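PDB 3DV9: beta-phosphoglucomutase from Bacteroides vulgatus, which probably interconverts beta-glucose 1-phosphate and glucose 6-phosphate, as a magnesium-dependent phosphomutase of the haloacid dehalogenase superfamily. Local coordinates for residues P39-S44 with Q95-E100; T118-E123 with K235-L240. One frame throughout, in Å; residues are numbered along the deposited sequence.

Overall arrangement
The two contacts sit on opposite sides of the chain's centre, with their own centres about 33 Å apart and their nearest atoms about 21 Å apart, so neither touches the other. Contact 1 closes before contact 2 opens: it joins helices 38-51 and 87-101 of the helical cap, which follows strand 25-29, while contact 2 joins helices 113-122 and 230-244 beside the parallel sheet of the core. Strand 25-29 relates the two. Side chains of contact 2 pack on it, its end carries the magnesium ligand D29, and the chain beyond it enters the cap. Contact 1 thus belongs to the cap near the metal site, contact 2 to the core framework.

Contact 1 of 2, residues P39-S44 with Q95-E100; sequences PNHAES and QAKTEE
S44 and E100 stand at the nearest backbone approach of these two helices, their CA atoms 5.8 Å apart. The axes of the segments cross at 137°, 9.6 Å from each other. Serine suits the spot because it is small enough for so close an approach and its hydroxyl can bond back to the preceding turn. Followed outward, its CB lies 4.1 Å from E100 CG and also faces the backbone oxygen of K97. At the tip, OG comes to 3.9 Å from E100 CG, yet its hydrogen bond stays within its own helix: OG donates to N40 O over 2.8 Å. With OG beside the backbone N and opposite the carbonyl carbon (chi1 -61°), the hydroxyl can reach back one turn. It meets N40 O from above the carbonyl plane, 39° out of it, while S44 N approaches from the other face, so two donors grip one oxygen and a buried hydroxyl is satisfied.

E100 lends this packing its aliphatic CG; its carboxylate turns to K103 and K47 in salt bridges. The long, flexible chain of K97 can span the gap between the helices. It starts with CG opposite the backbone N, then bends at each later torsion, bringing NZ to the edge of the H41 ring, in its plane and 3.0 Å from ND1. Histidine suits its place because its flat ring has a second nitrogen, NE2, which makes a weak hydrogen bond to the magnesium ligand D31; F101 meets the ring as well. The H41 side chain lies about 8 Å from the magnesium ion. Helix pairing of this kind, close to the DxD aspartates, is typical of the alpha-helical cap that closes over the active site in haloacid dehalogenase enzymes such as beta-phosphoglucomutase.

Contact 2 of 2, residues T118-E123 with K235-L240; sequences TKIKSE and KNWETL
K119 and I120 of helix 113-122 meet W237 and E238 of helix 230-244 beside the parallel sheet of the Rossmann-like haloacid dehalogenase core. The short helical segments run nearly side by side, 29° apart in direction, with axes 11.1 Å from each other, a spacing wide enough to need large side chains between them.

The apolar part is built round the indole. W237 CG lies opposite its backbone N (chi1 177°), which sends the ring across toward helix 113-122. I120 comes in across the ring and sets CG1 over one face, 4.0 Å from the centroid of the six-membered ring, a CH-pi contact displaced toward the rim. Both residues are buried and also touch V26 of strand 25-29, so a branched aliphatic chain and a broad flat ring together fill the angle between the two helices and the sheet. The methylenes of K119 continue this packing: CB and CD each come to 4.1 Å from W237 CD1, the two chains running alongside in opposite senses.

The ionic part lies farther out. Because the K119 chain is extended beyond CG, its ammonium clears the indole and arrives at the E238 carboxylate, the two side chains set roughly perpendicular. A glutamate suits this exposed edge, since its chain can bend to bring the carboxylate to the lysine. K119 NZ also donates to N234 OD1, so its methylenes pack on the indole while its ammonium bonds to both E238 and N234. With an alanine here, E238 would probably lose its cationic mate, N234 OD1 its donor, and the indole the methylenes beside CD1. In the salt bridge itself, K119 NZ is 2.9 Å from E238 OE1 and approaches from above the carboxylate plane, 51° out of it.

Contact 1 of 2, residues P39-S44 with Q95-E100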
loop_
_atom_site.group_PDB
_atom_site.type_symbol
_atom_site.label_atom_id
_atom_site.label_comp_id
_atom_site.label_asym_id
_atom_site.label_seq_id
_atom_site.Cartn_x
_atom_site.Cartn_y
_atom_site.Cartn_z
ATOM N N PRO A 39 -12.031 -6.364 -0.761
ATOM C CA PRO A 39 -13.454 -6.653 -0.531
ATOM C C PRO A 39 -13.707 -7.389 0.788
ATOM O O PRO A 39 -14.637 -7.029 1.532
ATOM C CB PRO A 39 -13.843 -7.494 -1.763
ATOM C CG PRO A 39 -12.896 -7.007 -2.850
ATOM C CD PRO A 39 -11.589 -6.746 -2.119
ATOM N N ASN A 40 -12.885 -8.379 1.095
ATOM C CA ASN A 40 -12.995 -9.119 2.367
ATOM C C ASN A 40 -12.651 -8.239 3.557
ATOM O O ASN A 40 -13.372 -8.236 4.563
ATOM C CB ASN A 40 -12.112 -10.384 2.377
ATOM C CG ASN A 40 -12.342 -11.278 3.621
ATOM O OD1 ASN A 40 -13.275 -11.069 4.395
ATOM N ND2 ASN A 40 -11.475 -12.271 3.806
ATOM N N HIS A 41 -11.550 -7.494 3.465
ATOM C CA HIS A 41 -11.181 -6.599 4.579
ATOM C C HIS A 41 -12.316 -5.583 4.870
ATOM O O HIS A 41 -12.707 -5.381 6.008
ATOM C CB HIS A 41 -9.900 -5.813 4.275
ATOM C CG HIS A 41 -8.627 -6.590 4.428
ATOM N ND1 HIS A 41 -8.157 -7.024 5.653
ATOM C CD2 HIS A 41 -7.679 -6.922 3.523
ATOM C CE1 HIS A 41 -7.002 -7.646 5.479
ATOM N NE2 HIS A 41 -6.680 -7.582 4.199
ATOM N N ALA A 42 -12.815 -4.918 3.834
ATOM C CA ALA A 42 -13.913 -3.928 4.005
ATOM C C ALA A 42 -15.198 -4.496 4.617
ATOM O O ALA A 42 -15.782 -3.893 5.545
ATOM C CB ALA A 42 -14.210 -3.226 2.644
ATOM N N GLU A 43 -15.664 -5.619 4.074
ATOM C CA GLU A 43 -16.823 -6.322 4.631
ATOM C C GLU A 43 -16.592 -6.785 6.079
ATOM O O GLU A 43 -17.481 -6.589 6.919
ATOM C CB GLU A 43 -17.233 -7.492 3.726
ATOM C CG GLU A 43 -18.494 -8.268 4.201
ATOM C CD GLU A 43 -19.741 -7.401 4.244
ATOM O OE1 GLU A 43 -19.703 -6.261 3.754
ATOM O OE2 GLU A 43 -20.780 -7.851 4.755
ATOM N N SER A 44 -15.423 -7.366 6.366
ATOM C CA SER A 44 -15.071 -7.808 7.729
ATOM C C SER A 44 -15.034 -6.655 8.707
ATOM O O SER A 44 -15.552 -6.759 9.830
ATOM C CB SER A 44 -13.727 -8.534 7.761
ATOM O OG SER A 44 -13.789 -9.690 6.951
ATOM N N GLN A 95 -9.323 -8.779 17.132
ATOM C CA GLN A 95 -9.413 -10.242 17.153
ATOM C C GLN A 95 -10.630 -10.727 16.362
ATOM O O GLN A 95 -10.531 -11.653 15.548
ATOM C CB GLN A 95 -9.446 -10.783 18.593
ATOM C CG GLN A 95 -8.077 -10.847 19.273
ATOM C CD GLN A 95 -8.080 -11.636 20.589
ATOM O OE1 GLN A 95 -9.090 -12.239 20.971
ATOM N NE2 GLN A 95 -6.942 -11.624 21.291
ATOM N N ALA A 96 -11.779 -10.098 16.600
ATOM C CA ALA A 96 -12.998 -10.489 15.902
ATOM C C ALA A 96 -12.868 -10.269 14.390
ATOM O O ALA A 96 -13.346 -11.080 13.594
ATOM C CB ALA A 96 -14.225 -9.751 16.468
ATOM N N LYS A 97 -12.208 -9.180 14.011
ATOM C CA LYS A 97 -12.036 -8.823 12.616
ATOM C C LYS A 97 -11.119 -9.823 11.905
ATOM O O LYS A 97 -11.382 -10.217 10.757
ATOM C CB LYS A 97 -11.483 -7.403 12.503
ATOM C CG LYS A 97 -11.361 -6.892 11.034
ATOM C CD LYS A 97 -9.942 -6.523 10.745
ATOM C CE LYS A 97 -9.207 -7.626 9.997
ATOM N NZ LYS A 97 -9.116 -7.424 8.499
ATOM N N THR A 98 -10.030 -10.185 12.577
ATOM C CA THR A 98 -9.078 -11.183 12.084
ATOM C C THR A 98 -9.805 -12.511 11.804
ATOM O O THR A 98 -9.683 -13.075 10.703
ATOM C CB THR A 98 -7.917 -11.400 13.119
ATOM O OG1 THR A 98 -7.180 -10.178 13.261
ATOM C CG2 THR A 98 -6.961 -12.490 12.671
ATOM N N GLU A 99 -10.570 -12.975 12.800
ATOM C CA GLU A 99 -11.335 -14.220 12.711
ATOM C C GLU A 99 -12.360 -14.161 11.586
ATOM O O GLU A 99 -12.577 -15.146 10.885
ATOM C CB GLU A 99 -12.035 -14.520 14.048
ATOM C CG GLU A 99 -12.806 -15.855 14.098
ATOM C CD GLU A 99 -13.183 -16.325 15.505
ATOM O OE1 GLU A 99 -12.642 -15.799 16.507
ATOM O OE2 GLU A 99 -14.016 -17.258 15.617
ATOM N N GLU A 100 -12.999 -13.001 11.433
ATOM C CA GLU A 100 -14.019 -12.825 10.405
ATOM C C GLU A 100 -13.423 -12.879 8.992
ATOM O O GLU A 100 -13.981 -13.527 8.099
ATOM C CB GLU A 100 -14.783 -11.509 10.612
ATOM C CG GLU A 100 -16.009 -11.355 9.725
ATOM C CD GLU A 100 -17.064 -12.431 9.941
ATOM O OE1 GLU A 100 -17.114 -13.030 11.039
ATOM O OE2 GLU A 100 -17.856 -12.669 8.998
#

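Contact 2 of 2, residues T118-E123 with K235-L240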
loop_
_atom_site.group_PDB
_atom_site.type_symbol
_atom_site.label_atom_id
_atom_site.label_comp_id
_atom_site.label_asym_id
_atom_site.label_seq_id
_atom_site.Cartn_x
_atom_site.Cartn_y
_atom_site.Cartn_z
ATOM N N THR A 118 8.021 -10.426 -11.542
ATOM C CA THR A 118 9.044 -11.262 -12.217
ATOM C C THR A 118 9.937 -10.399 -13.116
ATOM O O THR A 118 11.149 -10.661 -13.209
ATOM C CB THR A 118 8.417 -12.469 -12.989
ATOM O OG1 THR A 118 7.708 -12.001 -14.146
ATOM C CG2 THR A 118 7.463 -13.234 -12.101
ATOM N N LYS A 119 9.351 -9.356 -13.735
ATOM C CA LYS A 119 10.130 -8.461 -14.614
ATOM C C LYS A 119 11.101 -7.687 -13.721
ATOM O O LYS A 119 12.293 -7.555 -14.041
ATOM C CB LYS A 119 9.205 -7.424 -15.262
ATOM C CG LYS A 119 8.334 -7.996 -16.380
ATOM C CD LYS A 119 7.412 -6.908 -16.868
ATOM C CE LYS A 119 6.423 -7.445 -17.835
ATOM N NZ LYS A 119 5.454 -6.361 -18.272
ATOM N N ILE A 120 10.576 -7.206 -12.603
ATOM C CA ILE A 120 11.360 -6.362 -11.647
ATOM C C ILE A 120 12.533 -7.183 -11.086
ATOM O O ILE A 120 13.675 -6.720 -11.064
ATOM C CB ILE A 120 10.442 -5.774 -10.505
ATOM C CG1 ILE A 120 9.537 -4.691 -11.119
ATOM C CG2 ILE A 120 11.263 -5.164 -9.336
ATOM C CD1 ILE A 120 8.275 -4.313 -10.261
ATOM N N LYS A 121 12.243 -8.383 -10.626
ATOM C CA LYS A 121 13.289 -9.303 -10.116
ATOM C C LYS A 121 14.340 -9.613 -11.206
ATOM O O LYS A 121 15.544 -9.589 -10.928
ATOM C CB LYS A 121 12.637 -10.560 -9.485
ATOM C CG LYS A 121 13.479 -11.408 -8.544
ATOM C CD LYS A 121 13.464 -10.824 -7.109
ATOM C CE LYS A 121 14.540 -11.507 -6.283
ATOM N NZ LYS A 121 14.115 -11.665 -4.861
ATOM N N SER A 122 13.902 -9.851 -12.439
ATOM C CA SER A 122 14.783 -10.154 -13.570
ATOM C C SER A 122 15.774 -9.013 -13.853
ATOM O O SER A 122 16.931 -9.241 -14.288
ATOM C CB SER A 122 13.950 -10.404 -14.835
ATOM O OG SER A 122 14.786 -10.812 -15.908
ATOM N N GLU A 123 15.317 -7.790 -13.621
ATOM C CA GLU A 123 16.099 -6.597 -13.914
ATOM C C GLU A 123 17.122 -6.316 -12.830
ATOM O O GLU A 123 17.883 -5.352 -12.930
ATOM C CB GLU A 123 15.170 -5.386 -14.080
ATOM C CG GLU A 123 14.414 -5.374 -15.388
ATOM C CD GLU A 123 15.323 -5.181 -16.597
ATOM O OE1 GLU A 123 16.274 -4.379 -16.526
ATOM O OE2 GLU A 123 15.081 -5.842 -17.626
ATOM N N LYS A 235 1.685 -3.613 -17.888
ATOM C CA LYS A 235 1.893 -3.376 -19.322
ATOM C C LYS A 235 2.859 -2.208 -19.577
ATOM O O LYS A 235 3.610 -2.184 -20.572
ATOM C CB LYS A 235 0.561 -3.052 -19.974
ATOM C CG LYS A 235 0.624 -2.806 -21.452
ATOM C CD LYS A 235 -0.782 -2.734 -22.041
ATOM C CE LYS A 235 -1.635 -1.647 -21.395
ATOM N NZ LYS A 235 -3.067 -1.689 -21.861
ATOM N N ASN A 236 2.798 -1.243 -18.682
ATOM C CA ASN A 236 3.592 -0.034 -18.772
ATOM C C ASN A 236 4.969 -0.104 -18.109
ATOM O O ASN A 236 5.750 0.851 -18.189
ATOM C CB ASN A 236 2.783 1.110 -18.187
ATOM C CG ASN A 236 1.764 1.628 -19.161
ATOM O OD1 ASN A 236 2.089 2.418 -20.048
ATOM N ND2 ASN A 236 0.524 1.168 -19.026
ATOM N N TRP A 237 5.278 -1.239 -17.491
ATOM C CA TRP A 237 6.524 -1.335 -16.707
ATOM C C TRP A 237 7.790 -1.022 -17.566
ATOM O O TRP A 237 8.665 -0.223 -17.189
ATOM C CB TRP A 237 6.653 -2.725 -16.033
ATOM C CG TRP A 237 7.964 -2.732 -15.354
ATOM C CD1 TRP A 237 9.074 -3.388 -15.736
ATOM C CD2 TRP A 237 8.325 -1.922 -14.214
ATOM N NE1 TRP A 237 10.123 -3.074 -14.879
ATOM C CE2 TRP A 237 9.684 -2.171 -13.942
ATOM C CE3 TRP A 237 7.619 -1.011 -13.405
ATOM C CZ2 TRP A 237 10.371 -1.537 -12.877
ATOM C CZ3 TRP A 237 8.295 -0.382 -12.345
ATOM C CH2 TRP A 237 9.655 -0.652 -12.094
ATOM N N GLU A 238 7.910 -1.685 -18.699
ATOM C CA GLU A 238 9.090 -1.504 -19.583
ATOM C C GLU A 238 9.325 -0.034 -19.946
ATOM O O GLU A 238 10.449 0.476 -19.798
ATOM C CB GLU A 238 8.971 -2.386 -20.826
ATOM C CG GLU A 238 8.844 -3.890 -20.450
ATOM C CD GLU A 238 7.397 -4.449 -20.470
ATOM O OE1 GLU A 238 6.516 -4.062 -19.620
ATOM O OE2 GLU A 238 7.166 -5.315 -21.386
ATOM N N THR A 239 8.250 0.640 -20.353
ATOM C CA THR A 239 8.301 2.075 -20.741
ATOM C C THR A 239 8.633 2.930 -19.534
ATOM O O THR A 239 9.380 3.914 -19.628
ATOM C CB THR A 239 6.955 2.499 -21.352
ATOM O OG1 THR A 239 6.730 1.695 -22.510
ATOM C CG2 THR A 239 6.935 4.026 -21.759
ATOM N N LEU A 240 8.086 2.558 -18.384
ATOM C CA LEU A 240 8.321 3.359 -17.194
ATOM C C LEU A 240 9.771 3.197 -16.749
ATOM O O LEU A 240 10.458 4.205 -16.476
ATOM C CB LEU A 240 7.339 2.920 -16.088
ATOM C CG LEU A 240 7.572 3.611 -14.750
ATOM C CD1 LEU A 240 7.388 5.124 -14.845
ATOM C CD2 LEU A 240 6.652 3.000 -13.694
#